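Local coordinates for protein CCR4-not transcription complex subunit 1 (Chaetomium thermophilum var. thermophilum DSM 1495, PDB 6H3Z) that probably serves, as a whole, as a scaffold component of the CCR4-NOT complex in mRNA deadenylation and transcriptional repression, this chain being a MIF4G-like domain, at residues A[140-154]-A[178-191]. Residues are numbered along the deposited sequence; the frame is centred on the assembly and turned at random.
Sequences LSLIAALLGTDLLDW and QLMDLVLLNDTPLA
Leu147 reaches across to Leu182, Val183 and Leu190, and its CB, CD1 and CD2 each meet a different residue. CB starts against Leu190, 4.0 Å from its CD2. CG then turns to lie beside the backbone N (chi1 -63°), which directs the fork at the facing helix: CD1 meets CD1 of Leu182 at 3.8 Å, while CD2 lies 4.0 Å from CG1 of Val183 and at the edge of the Trp154 ring, in its plane. A forked aliphatic chain suits the place, since each methyl can pack on a different residue. Leu147 is also the first residue to leave helical geometry, and Gly148 after it, in a type II turn, has a positive phi (96°) that favours glycine; its N lies against CD2 of Leu190.

Trp154 fills the end of the interface next to Leu190 and Ala191. The CB of Ala191 sits over one ring face as a CH-pi contact, 3.8 Å from the centroid of the five-membered ring; so small a side chain permits this close approach. CZ2 of the indole touches CG1 of Val183 at 3.7 Å, and NE1 makes a weak hydrogen bond to O of Leu190 (3.5 Å), giving the indole N-H a polar partner. At the other end, the side chains of Leu140 and Gln178 cross at about a right angle, CD1 of Leu140 resting on CB of Gln178, and CG2 of Ile143 packs on CD1 of Leu179 at 3.7 Å.

Helices 140-146 and 172-183 run nearly parallel (15°, over the short segments), consistent with the ARM-repeat family to which this MIF4G-like domain belongs. Helix 154-166, which lies between them in the chain, presents Ile157 to both Ile143 and Leu179, while helices 100-116 and 118-129 adjoin Leu151.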
ATOM      1  N   LEU A 140       8.036   2.949   2.633  1.00 87.95           N
ATOM      2  CA  LEU A 140       7.574   4.305   2.324  1.00 88.64           C
ATOM      3  C   LEU A 140       6.838   4.393   0.984  1.00 92.96           C
ATOM      4  O   LEU A 140       5.817   5.069   0.911  1.00 91.67           O
ATOM      5  CB  LEU A 140       8.730   5.324   2.366  1.00 91.31           C
ATOM      6  CG  LEU A 140       9.380   5.593   3.732  1.00 95.99           C
ATOM      7  CD1 LEU A 140      10.695   6.264   3.560  1.00 99.44           C
ATOM      8  CD2 LEU A 140       8.490   6.425   4.646  1.00 95.76           C
ATOM      9  N   SER A 141       7.343   3.699  -0.061  1.00 90.98           N
ATOM     10  CA  SER A 141       6.716   3.680  -1.388  1.00 91.02           C
ATOM     11  C   SER A 141       5.310   3.034  -1.360  1.00 91.53           C
ATOM     12  O   SER A 141       4.423   3.497  -2.092  1.00 92.12           O
ATOM     13  CB  SER A 141       7.633   3.051  -2.438  1.00 96.83           C
ATOM     14  OG  SER A 141       8.403   1.986  -1.907  1.00111.34           O
ATOM     15  N   LEU A 142       5.100   2.013  -0.477  1.00 84.16           N
ATOM     16  CA  LEU A 142       3.814   1.328  -0.283  1.00 81.36           C
ATOM     17  C   LEU A 142       2.849   2.264   0.442  1.00 86.82           C
ATOM     18  O   LEU A 142       1.702   2.394   0.006  1.00 87.56           O
ATOM     19  CB  LEU A 142       3.965  -0.015   0.479  1.00 79.67           C
ATOM     20  CG  LEU A 142       2.675  -0.827   0.738  1.00 81.49           C
ATOM     21  CD1 LEU A 142       1.957  -1.188  -0.559  1.00 82.08           C
ATOM     22  CD2 LEU A 142       2.951  -2.076   1.555  1.00 78.85           C
ATOM     23  N   ILE A 143       3.312   2.909   1.548  1.00 81.59           N
ATOM     24  CA  ILE A 143       2.515   3.862   2.323  1.00 78.78           C
ATOM     25  C   ILE A 143       2.057   4.942   1.346  1.00 81.92           C
ATOM     26  O   ILE A 143       0.860   5.135   1.180  1.00 82.41           O
ATOM     27  CB  ILE A 143       3.307   4.482   3.513  1.00 81.35           C
ATOM     28  CG1 ILE A 143       3.836   3.421   4.516  1.00 79.63           C
ATOM     29  CG2 ILE A 143       2.499   5.585   4.211  1.00 82.49           C
ATOM     30  CD1 ILE A 143       2.896   2.770   5.348  1.00 81.57           C
ATOM     31  N   ALA A 144       3.011   5.596   0.663  1.00 78.07           N
ATOM     32  CA  ALA A 144       2.751   6.660  -0.307  1.00 78.20           C
ATOM     33  C   ALA A 144       1.606   6.295  -1.254  1.00 83.13           C
ATOM     34  O   ALA A 144       0.643   7.052  -1.339  1.00 82.94           O
ATOM     35  CB  ALA A 144       4.012   6.982  -1.075  1.00 80.54           C
ATOM     36  N   ALA A 145       1.660   5.084  -1.860  1.00 80.89           N
ATOM     37  CA  ALA A 145       0.672   4.526  -2.799  1.00 80.70           C
ATOM     38  C   ALA A 145      -0.708   4.392  -2.166  1.00 84.32           C
ATOM     39  O   ALA A 145      -1.718   4.661  -2.822  1.00 86.39           O
ATOM     40  CB  ALA A 145       1.144   3.159  -3.304  1.00 81.24           C
ATOM     41  N   LEU A 146      -0.737   3.991  -0.886  1.00 77.55           N
ATOM     42  CA  LEU A 146      -1.954   3.742  -0.129  1.00 74.85           C
ATOM     43  C   LEU A 146      -2.535   4.987   0.516  1.00 80.71           C
ATOM     44  O   LEU A 146      -3.696   4.942   0.927  1.00 80.51           O
ATOM     45  CB  LEU A 146      -1.735   2.618   0.899  1.00 72.31           C
ATOM     46  CG  LEU A 146      -1.624   1.227   0.305  1.00 74.52           C
ATOM     47  CD1 LEU A 146      -1.040   0.268   1.296  1.00 72.50           C
ATOM     48  CD2 LEU A 146      -2.964   0.749  -0.236  1.00 75.20           C
ATOM     49  N   LEU A 147      -1.772   6.109   0.581  1.00 79.21           N
ATOM     50  CA  LEU A 147      -2.327   7.363   1.128  1.00 80.92           C
ATOM     51  C   LEU A 147      -3.465   7.731   0.171  1.00 89.38           C
ATOM     52  O   LEU A 147      -3.344   7.494  -1.045  1.00 93.23           O
ATOM     53  CB  LEU A 147      -1.279   8.501   1.192  1.00 81.94           C
ATOM     54  CG  LEU A 147      -0.053   8.303   2.096  1.00 85.70           C
ATOM     55  CD1 LEU A 147       0.994   9.328   1.780  1.00 87.38           C
ATOM     56  CD2 LEU A 147      -0.415   8.390   3.577  1.00 87.27           C
ATOM     57  N   GLY A 148      -4.590   8.175   0.697  1.00 84.04           N
ATOM     58  CA  GLY A 148      -5.723   8.430  -0.184  1.00 84.80           C
ATOM     59  C   GLY A 148      -6.709   7.273  -0.253  1.00 86.68           C
ATOM     60  O   GLY A 148      -7.693   7.351  -0.993  1.00 87.42           O
ATOM     61  N   THR A 149      -6.439   6.180   0.507  1.00 80.22           N
ATOM     62  CA  THR A 149      -7.328   5.026   0.704  1.00 79.19           C
ATOM     63  C   THR A 149      -7.591   4.938   2.229  1.00 85.09           C
ATOM     64  O   THR A 149      -6.962   5.671   3.002  1.00 85.23           O
ATOM     65  CB  THR A 149      -6.752   3.711   0.163  1.00 77.55           C
ATOM     66  OG1 THR A 149      -5.718   3.234   1.031  1.00 71.56           O
ATOM     67  CG2 THR A 149      -6.275   3.796  -1.275  1.00 75.98           C
ATOM     68  N   ASP A 150      -8.488   4.036   2.657  1.00 81.76           N
ATOM     69  CA  ASP A 150      -8.851   3.824   4.065  1.00 80.62           C
ATOM     70  C   ASP A 150      -8.146   2.611   4.642  1.00 83.29           C
ATOM     71  O   ASP A 150      -8.465   2.163   5.751  1.00 83.29           O
ATOM     72  CB  ASP A 150     -10.377   3.657   4.198  1.00 84.17           C
ATOM     73  CG  ASP A 150     -11.031   2.599   3.320  1.00102.76           C
ATOM     74  OD1 ASP A 150     -10.674   2.514   2.112  1.00108.24           O
ATOM     75  OD2 ASP A 150     -12.000   1.958   3.788  1.00105.27           O
ATOM     76  N   LEU A 151      -7.165   2.092   3.890  1.00 78.28           N
ATOM     77  CA  LEU A 151      -6.438   0.858   4.184  1.00 75.32           C
ATOM     78  C   LEU A 151      -5.224   0.996   5.080  1.00 78.01           C
ATOM     79  O   LEU A 151      -4.693  -0.018   5.477  1.00 79.61           O
ATOM     80  CB  LEU A 151      -6.053   0.181   2.863  1.00 74.96           C
ATOM     81  CG  LEU A 151      -7.193   0.024   1.829  1.00 79.16           C
ATOM     82  CD1 LEU A 151      -6.646  -0.220   0.475  1.00 78.93           C
ATOM     83  CD2 LEU A 151      -8.149  -1.072   2.211  1.00 80.47           C
ATOM     84  N   LEU A 152      -4.806   2.200   5.458  1.00 75.29           N
ATOM     85  CA  LEU A 152      -3.636   2.354   6.337  1.00 74.31           C
ATOM     86  C   LEU A 152      -4.045   2.399   7.814  1.00 80.03           C
ATOM     87  O   LEU A 152      -4.924   3.192   8.166  1.00 82.22           O
ATOM     88  CB  LEU A 152      -2.799   3.600   5.944  1.00 74.18           C
ATOM     89  CG  LEU A 152      -2.002   3.514   4.637  1.00 78.03           C
ATOM     90  CD1 LEU A 152      -1.603   4.884   4.144  1.00 78.36           C
ATOM     91  CD2 LEU A 152      -0.786   2.586   4.770  1.00 77.53           C
ATOM     92  N   ASP A 153      -3.437   1.533   8.671  1.00 75.16           N
ATOM     93  CA  ASP A 153      -3.731   1.503  10.113  1.00 74.79           C
ATOM     94  C   ASP A 153      -2.534   2.066  10.850  1.00 79.60           C
ATOM     95  O   ASP A 153      -1.511   1.373  10.990  1.00 78.18           O
ATOM     96  CB  ASP A 153      -4.050   0.084  10.595  1.00 76.50           C
ATOM     97  CG  ASP A 153      -4.680   0.054  11.959  1.00 88.94           C
ATOM     98  OD1 ASP A 153      -3.944   0.168  12.950  1.00 91.64           O
ATOM     99  OD2 ASP A 153      -5.914  -0.061  12.036  1.00 97.24           O
ATOM    100  N   TRP A 154      -2.639   3.349  11.287  1.00 77.01           N
ATOM    101  CA  TRP A 154      -1.531   4.051  11.929  1.00 76.35           C
ATOM    102  C   TRP A 154      -1.146   3.476  13.276  1.00 80.12           C
ATOM    103  O   TRP A 154       0.037   3.548  13.595  1.00 80.29           O
ATOM    104  CB  TRP A 154      -1.756   5.550  12.003  1.00 75.62           C
ATOM    105  CG  TRP A 154      -1.934   6.204  10.666  1.00 76.87           C
ATOM    106  CD1 TRP A 154      -3.021   6.910  10.250  1.00 80.17           C
ATOM    107  CD2 TRP A 154      -1.016   6.188   9.555  1.00 76.89           C
ATOM    108  NE1 TRP A 154      -2.826   7.371   8.968  1.00 80.10           N
ATOM    109  CE2 TRP A 154      -1.612   6.933   8.509  1.00 80.95           C
ATOM    110  CE3 TRP A 154       0.254   5.615   9.337  1.00 77.93           C
ATOM    111  CZ2 TRP A 154      -0.988   7.122   7.265  1.00 79.94           C
ATOM    112  CZ3 TRP A 154       0.875   5.817   8.107  1.00 79.29           C
ATOM    113  CH2 TRP A 154       0.251   6.559   7.089  1.00 80.07           C
ATOM    114  N   GLN A 178      11.126  10.326   7.609  1.00 91.84           N
ATOM    115  CA  GLN A 178      10.634  10.199   6.248  1.00 91.48           C
ATOM    116  C   GLN A 178       9.132   9.979   6.192  1.00 92.57           C
ATOM    117  O   GLN A 178       8.455  10.671   5.424  1.00 91.37           O
ATOM    118  CB  GLN A 178      11.407   9.111   5.488  1.00 93.23           C
ATOM    119  CG  GLN A 178      12.745   9.599   4.925  1.00 98.51           C
ATOM    120  CD  GLN A 178      13.382   8.601   3.987  1.00123.19           C
ATOM    121  OE1 GLN A 178      13.341   8.765   2.761  1.00120.72           O
ATOM    122  NE2 GLN A 178      13.982   7.539   4.534  1.00116.48           N
ATOM    123  N   LEU A 179       8.611   9.068   7.050  1.00 88.27           N
ATOM    124  CA  LEU A 179       7.178   8.791   7.150  1.00 85.85           C
ATOM    125  C   LEU A 179       6.403  10.033   7.616  1.00 95.25           C
ATOM    126  O   LEU A 179       5.331  10.297   7.081  1.00 94.84           O
ATOM    127  CB  LEU A 179       6.876   7.578   8.043  1.00 82.95           C
ATOM    128  CG  LEU A 179       5.381   7.283   8.206  1.00 85.00           C
ATOM    129  CD1 LEU A 179       4.736   6.933   6.887  1.00 85.20           C
ATOM    130  CD2 LEU A 179       5.122   6.195   9.202  1.00 84.47           C
ATOM    131  N   MET A 180       6.961  10.803   8.577  1.00 95.75           N
ATOM    132  CA  MET A 180       6.348  12.006   9.134  1.00 96.96           C
ATOM    133  C   MET A 180       6.295  13.137   8.132  1.00103.69           C
ATOM    134  O   MET A 180       5.298  13.841   8.086  1.00102.78           O
ATOM    135  CB  MET A 180       7.088  12.463  10.377  1.00101.50           C
ATOM    136  CG  MET A 180       7.086  11.456  11.486  1.00104.60           C
ATOM    137  SD  MET A 180       7.776  12.113  13.023  1.00112.01           S
ATOM    138  CE  MET A 180       9.228  13.078  12.413  1.00112.26           C
ATOM    139  N   ASP A 181       7.355  13.332   7.331  1.00104.47           N
ATOM    140  CA  ASP A 181       7.342  14.366   6.283  1.00107.31           C
ATOM    141  C   ASP A 181       6.271  13.982   5.250  1.00109.12           C
ATOM    142  O   ASP A 181       5.583  14.839   4.686  1.00110.76           O
ATOM    143  CB  ASP A 181       8.715  14.473   5.574  1.00112.50           C
ATOM    144  CG  ASP A 181       9.857  15.052   6.387  1.00131.01           C
ATOM    145  OD1 ASP A 181       9.677  15.251   7.618  1.00133.98           O
ATOM    146  OD2 ASP A 181      10.943  15.282   5.802  1.00138.20           O
ATOM    147  N   LEU A 182       6.128  12.680   5.032  1.00101.58           N
ATOM    148  CA  LEU A 182       5.207  12.148   4.065  1.00 99.31           C
ATOM    149  C   LEU A 182       3.748  12.316   4.476  1.00105.07           C
ATOM    150  O   LEU A 182       2.951  12.675   3.620  1.00104.95           O
ATOM    151  CB  LEU A 182       5.587  10.681   3.760  1.00 96.81           C
ATOM    152  CG  LEU A 182       4.712   9.817   2.846  1.00 98.43           C
ATOM    153  CD1 LEU A 182       4.619  10.370   1.450  1.00 99.05           C
ATOM    154  CD2 LEU A 182       5.258   8.408   2.788  1.00100.28           C
ATOM    155  N   VAL A 183       3.398  12.135   5.763  1.00103.27           N
ATOM    156  CA  VAL A 183       1.999  12.183   6.213  1.00102.74           C
ATOM    157  C   VAL A 183       1.597  13.445   7.014  1.00111.16           C
ATOM    158  O   VAL A 183       0.462  13.918   6.904  1.00111.30           O
ATOM    159  CB  VAL A 183       1.618  10.913   6.993  1.00104.34           C
ATOM    160  CG1 VAL A 183       0.132  10.654   6.846  1.00103.77           C
ATOM    161  CG2 VAL A 183       2.386   9.698   6.494  1.00103.23           C
ATOM    162  N   LEU A 184       2.492  13.957   7.832  1.00110.89           N
ATOM    163  CA  LEU A 184       2.193  15.122   8.660  1.00112.94           C
ATOM    164  C   LEU A 184       2.530  16.418   7.950  1.00126.63           C
ATOM    165  O   LEU A 184       1.621  17.210   7.698  1.00127.34           O
ATOM    166  CB  LEU A 184       2.894  15.050  10.044  1.00112.18           C
ATOM    167  CG  LEU A 184       2.877  13.708  10.750  1.00112.80           C
ATOM    168  CD1 LEU A 184       3.793  13.710  11.928  1.00112.90           C
ATOM    169  CD2 LEU A 184       1.494  13.335  11.150  1.00113.03           C
ATOM    170  N   LEU A 185       3.834  16.636   7.611  1.00130.56           N
ATOM    171  CA  LEU A 185       4.370  17.845   6.947  1.00135.98           C
ATOM    172  C   LEU A 185       3.616  18.215   5.653  1.00145.30           C
ATOM    173  O   LEU A 185       3.697  19.362   5.206  1.00148.26           O
ATOM    174  CB  LEU A 185       5.890  17.735   6.717  1.00137.85           C
ATOM    175  CG  LEU A 185       6.796  18.085   7.928  1.00144.12           C
ATOM    176  CD1 LEU A 185       6.840  16.964   8.995  1.00140.78           C
ATOM    177  CD2 LEU A 185       8.193  18.363   7.477  1.00151.31           C
ATOM    178  N   ASN A 186       2.840  17.251   5.108  1.00142.69           N
ATOM    179  CA  ASN A 186       1.922  17.409   3.986  1.00144.63           C
ATOM    180  C   ASN A 186       0.781  18.338   4.514  1.00154.94           C
ATOM    181  O   ASN A 186       0.024  17.921   5.399  1.00153.03           O
ATOM    182  CB  ASN A 186       1.380  16.026   3.585  1.00139.29           C
ATOM    183  CG  ASN A 186       0.344  16.009   2.489  1.00161.21           C
ATOM    184  OD1 ASN A 186       0.367  16.797   1.532  1.00162.63           O
ATOM    185  ND2 ASN A 186      -0.558  15.054   2.576  1.00146.24           N
ATOM    186  N   ASP A 187       0.722  19.610   4.010  1.00157.56           N
ATOM    187  CA  ASP A 187      -0.209  20.688   4.394  1.00160.02           C
ATOM    188  C   ASP A 187      -1.680  20.248   4.631  1.00163.27           C
ATOM    189  O   ASP A 187      -2.370  20.863   5.455  1.00164.10           O
ATOM    190  CB  ASP A 187      -0.146  21.851   3.393  1.00166.08           C
ATOM    191  CG  ASP A 187      -0.225  23.215   4.050  1.00182.22           C
ATOM    192  OD1 ASP A 187      -0.611  23.281   5.242  1.00181.74           O
ATOM    193  OD2 ASP A 187      -0.040  24.218   3.343  1.00193.32           O
ATOM    194  N   THR A 188      -2.143  19.197   3.902  1.00157.37           N
ATOM    195  CA  THR A 188      -3.437  18.518   4.058  1.00154.58           C
ATOM    196  C   THR A 188      -3.043  17.130   4.649  1.00153.39           C
ATOM    197  O   THR A 188      -2.727  16.209   3.879  1.00152.25           O
ATOM    198  CB  THR A 188      -4.245  18.491   2.732  1.00160.66           C
ATOM    199  OG1 THR A 188      -3.379  18.178   1.634  1.00158.59           O
ATOM    200  CG2 THR A 188      -4.979  19.802   2.465  1.00161.60           C
ATOM    201  N   PRO A 189      -2.909  17.009   6.007  1.00145.99           N
ATOM    202  CA  PRO A 189      -2.406  15.748   6.590  1.00140.88           C
ATOM    203  C   PRO A 189      -3.401  14.606   6.657  1.00134.33           C
ATOM    204  O   PRO A 189      -4.602  14.802   6.891  1.00134.14           O
ATOM    205  CB  PRO A 189      -1.904  16.152   7.991  1.00143.58           C
ATOM    206  CG  PRO A 189      -2.171  17.645   8.127  1.00151.70           C
ATOM    207  CD  PRO A 189      -3.172  18.006   7.066  1.00149.02           C
ATOM    208  N   LEU A 190      -2.860  13.395   6.459  1.00122.49           N
ATOM    209  CA  LEU A 190      -3.602  12.140   6.461  1.00117.13           C
ATOM    210  C   LEU A 190      -3.455  11.415   7.809  1.00113.80           C
ATOM    211  O   LEU A 190      -4.157  10.426   8.064  1.00112.86           O
ATOM    212  CB  LEU A 190      -3.155  11.259   5.283  1.00115.83           C
ATOM    213  CG  LEU A 190      -3.317  11.865   3.896  1.00120.45           C
ATOM    214  CD1 LEU A 190      -1.993  12.347   3.362  1.00120.92           C
ATOM    215  CD2 LEU A 190      -3.936  10.860   2.954  1.00122.97           C
ATOM    216  N   ALA A 191      -2.562  11.939   8.684  1.00104.82           N
ATOM    217  CA  ALA A 191      -2.320  11.446  10.042  1.00100.38           C
ATOM    218  C   ALA A 191      -1.955  12.588  10.974  1.00 98.33           C
ATOM    219  O   ALA A 191      -1.677  13.704  10.535  1.00 97.84           O
ATOM    220  CB  ALA A 191      -1.224  10.387  10.054  1.00 99.83           C
TER